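Local structure of sulfate permease family protein (Vibrio cholerae O1 biovar El Tor, 3MGL) at residues L21-L26 with I53-W58. The protein probably transports anions such as sulfate across the membrane as a SulP-family permease, of which this chain is the STAS domain. Residues are numbered along the deposited sequence; the frame is centred on the assembly and turned at random.
Sequences LAVYAL and ILRLKW
L26 CD1 meets L56 CD2 at 3.6 Å, the two side chains lying alongside each other and pointing the same way, where strands 21-26 and 53-56 run side by side in parallel. L26 and I53 bury the most surface here, with R55 next. L70 of helix 64-79 also packs on L26. The backbone of L26 is held by its N, which donates to R55 O at 3.2 Å; W58 CB lies close to L26 O. At the other end, I53 grips strand 21-26 twice, its N donating to A22 O and its O accepting from Y24 N, both at 2.8 Å; the second bond is nearly straight at 172°. With CG1 beside its own backbone N (chi1 -58°), I53 brings CD1 to 3.9 Å from L21 CD1. R55 N continues the ladder to Y24 O, while its side chain passes obliquely over V23, CD coming to 4.0 Å from V23 CG1. Within 53-58, W58 CH2 sits over one guanidinium face. Helix 32-44 links the strands as a beta-alpha-beta unit, and V23 N is hydrogen-bonded to D63 OD2 of the second subunit. Four backbone bonds thus fix the register, aliphatic groups pack along the strand pair, and the F115 ring, in cation-pi contact, probably steadies the guanidinium's positive charge, with E4 a long, weak ion-pair partner.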
loop_
_atom_site.group_PDB
_atom_site.type_symbol
_atom_site.label_atom_id
_atom_site.label_comp_id
_atom_site.label_asym_id
_atom_site.label_seq_id
_atom_site.Cartn_x
_atom_site.Cartn_y
_atom_site.Cartn_z
ATOM N N LEU A 21 -25.570 1.062 -18.026
ATOM C CA LEU A 21 -24.166 1.468 -18.007
ATOM C C LEU A 21 -23.269 0.572 -17.145
ATOM O O LEU A 21 -23.578 0.279 -15.990
ATOM C CB LEU A 21 -24.054 2.931 -17.547
ATOM C CG LEU A 21 -22.631 3.507 -17.454
ATOM C CD1 LEU A 21 -21.999 3.653 -18.868
ATOM C CD2 LEU A 21 -22.645 4.836 -16.715
ATOM N N ALA A 22 -22.150 0.157 -17.722
ATOM C CA ALA A 22 -21.134 -0.591 -17.006
ATOM C C ALA A 22 -19.781 0.118 -17.089
ATOM O O ALA A 22 -19.500 0.877 -18.033
ATOM C CB ALA A 22 -21.044 -2.010 -17.547
ATOM N N VAL A 23 -18.959 -0.107 -16.069
ATOM C CA VAL A 23 -17.661 0.541 -15.959
ATOM C C VAL A 23 -16.624 -0.539 -15.656
ATOM O O VAL A 23 -16.810 -1.366 -14.754
ATOM C CB VAL A 23 -17.652 1.609 -14.823
ATOM C CG1 VAL A 23 -16.284 2.255 -14.698
ATOM C CG2 VAL A 23 -18.711 2.683 -15.075
ATOM N N TYR A 24 -15.532 -0.525 -16.412
ATOM C CA TYR A 24 -14.471 -1.467 -16.164
ATOM C C TYR A 24 -13.112 -0.786 -16.242
ATOM O O TYR A 24 -12.867 0.027 -17.122
ATOM C CB TYR A 24 -14.578 -2.655 -17.114
ATOM C CG TYR A 24 -13.497 -3.688 -16.900
ATOM C CD1 TYR A 24 -13.489 -4.501 -15.752
ATOM C CD2 TYR A 24 -12.482 -3.862 -17.829
ATOM C CE1 TYR A 24 -12.497 -5.455 -15.544
ATOM C CE2 TYR A 24 -11.489 -4.829 -17.627
ATOM C CZ TYR A 24 -11.497 -5.605 -16.489
ATOM O OH TYR A 24 -10.498 -6.546 -16.300
ATOM N N ALA A 25 -12.230 -1.119 -15.311
ATOM C CA ALA A 25 -10.923 -0.511 -15.285
ATOM C C ALA A 25 -9.821 -1.536 -15.559
ATOM O O ALA A 25 -9.774 -2.604 -14.948
ATOM C CB ALA A 25 -10.692 0.170 -13.947
ATOM N N LEU A 26 -8.944 -1.194 -16.493
ATOM C CA LEU A 26 -7.724 -1.935 -16.712
ATOM C C LEU A 26 -6.735 -1.505 -15.643
ATOM O O LEU A 26 -6.446 -0.310 -15.462
ATOM C CB LEU A 26 -7.177 -1.652 -18.098
ATOM C CG LEU A 26 -8.099 -1.985 -19.271
ATOM C CD1 LEU A 26 -7.321 -1.818 -20.540
ATOM C CD2 LEU A 26 -8.586 -3.401 -19.155
ATOM N N ILE A 53 -17.896 1.845 -20.136
ATOM C CA ILE A 53 -16.735 2.719 -20.051
ATOM C C ILE A 53 -15.492 1.902 -19.643
ATOM O O ILE A 53 -15.505 1.231 -18.592
ATOM C CB ILE A 53 -16.968 3.942 -19.095
ATOM C CG1 ILE A 53 -18.171 4.777 -19.565
ATOM C CG2 ILE A 53 -15.743 4.833 -19.082
ATOM C CD1 ILE A 53 -18.719 5.798 -18.523
ATOM N N LEU A 54 -14.445 1.945 -20.480
ATOM C CA LEU A 54 -13.145 1.373 -20.122
ATOM C C LEU A 54 -12.205 2.455 -19.636
ATOM O O LEU A 54 -11.741 3.295 -20.426
ATOM C CB LEU A 54 -12.455 0.650 -21.295
ATOM C CG LEU A 54 -13.098 -0.597 -21.899
ATOM C CD1 LEU A 54 -12.293 -1.065 -23.138
ATOM C CD2 LEU A 54 -13.178 -1.729 -20.868
ATOM N N ARG A 55 -11.909 2.408 -18.344
ATOM C CA ARG A 55 -11.014 3.359 -17.705
ATOM C C ARG A 55 -9.561 2.928 -17.899
ATOM O O ARG A 55 -9.201 1.813 -17.519
ATOM C CB ARG A 55 -11.312 3.431 -16.212
ATOM C CG ARG A 55 -12.700 3.883 -15.881
ATOM C CD ARG A 55 -12.806 4.165 -14.373
ATOM N NE ARG A 55 -12.070 5.371 -13.992
ATOM C CZ ARG A 55 -12.162 5.961 -12.802
ATOM N NH1 ARG A 55 -12.957 5.471 -11.865
ATOM N NH2 ARG A 55 -11.464 7.050 -12.551
ATOM N N LEU A 56 -8.745 3.801 -18.497
ATOM C CA LEU A 56 -7.351 3.473 -18.795
ATOM C C LEU A 56 -6.335 4.217 -17.936
ATOM O O LEU A 56 -5.137 4.139 -18.227
ATOM C CB LEU A 56 -7.012 3.709 -20.271
ATOM C CG LEU A 56 -7.808 3.095 -21.431
ATOM C CD1 LEU A 56 -7.032 3.261 -22.699
ATOM C CD2 LEU A 56 -8.170 1.625 -21.217
ATOM N N LYS A 57 -6.816 4.932 -16.910
ATOM C CA LYS A 57 -5.996 5.762 -16.019
ATOM C C LYS A 57 -4.813 5.004 -15.391
ATOM O O LYS A 57 -3.752 5.588 -15.163
ATOM C CB LYS A 57 -6.878 6.393 -14.910
ATOM C CG LYS A 57 -6.147 7.266 -13.900
ATOM C CD LYS A 57 -7.074 8.111 -12.964
ATOM C CE LYS A 57 -8.033 7.263 -12.146
ATOM N NZ LYS A 57 -8.575 7.972 -10.922
ATOM N N TRP A 58 -4.997 3.716 -15.113
ATOM C CA TRP A 58 -3.958 2.934 -14.432
ATOM C C TRP A 58 -3.027 2.186 -15.389
ATOM O O TRP A 58 -2.217 1.339 -14.970
ATOM C CB TRP A 58 -4.595 2.002 -13.401
ATOM C CG TRP A 58 -5.256 2.772 -12.287
ATOM C CD1 TRP A 58 -4.637 3.352 -11.203
ATOM C CD2 TRP A 58 -6.658 3.067 -12.153
ATOM N NE1 TRP A 58 -5.573 3.981 -10.403
ATOM C CE2 TRP A 58 -6.817 3.820 -10.960
ATOM C CE3 TRP A 58 -7.793 2.774 -12.926
ATOM C CZ2 TRP A 58 -8.067 4.278 -10.524
ATOM C CZ3 TRP A 58 -9.033 3.239 -12.499
ATOM C CH2 TRP A 58 -9.159 3.981 -11.302
#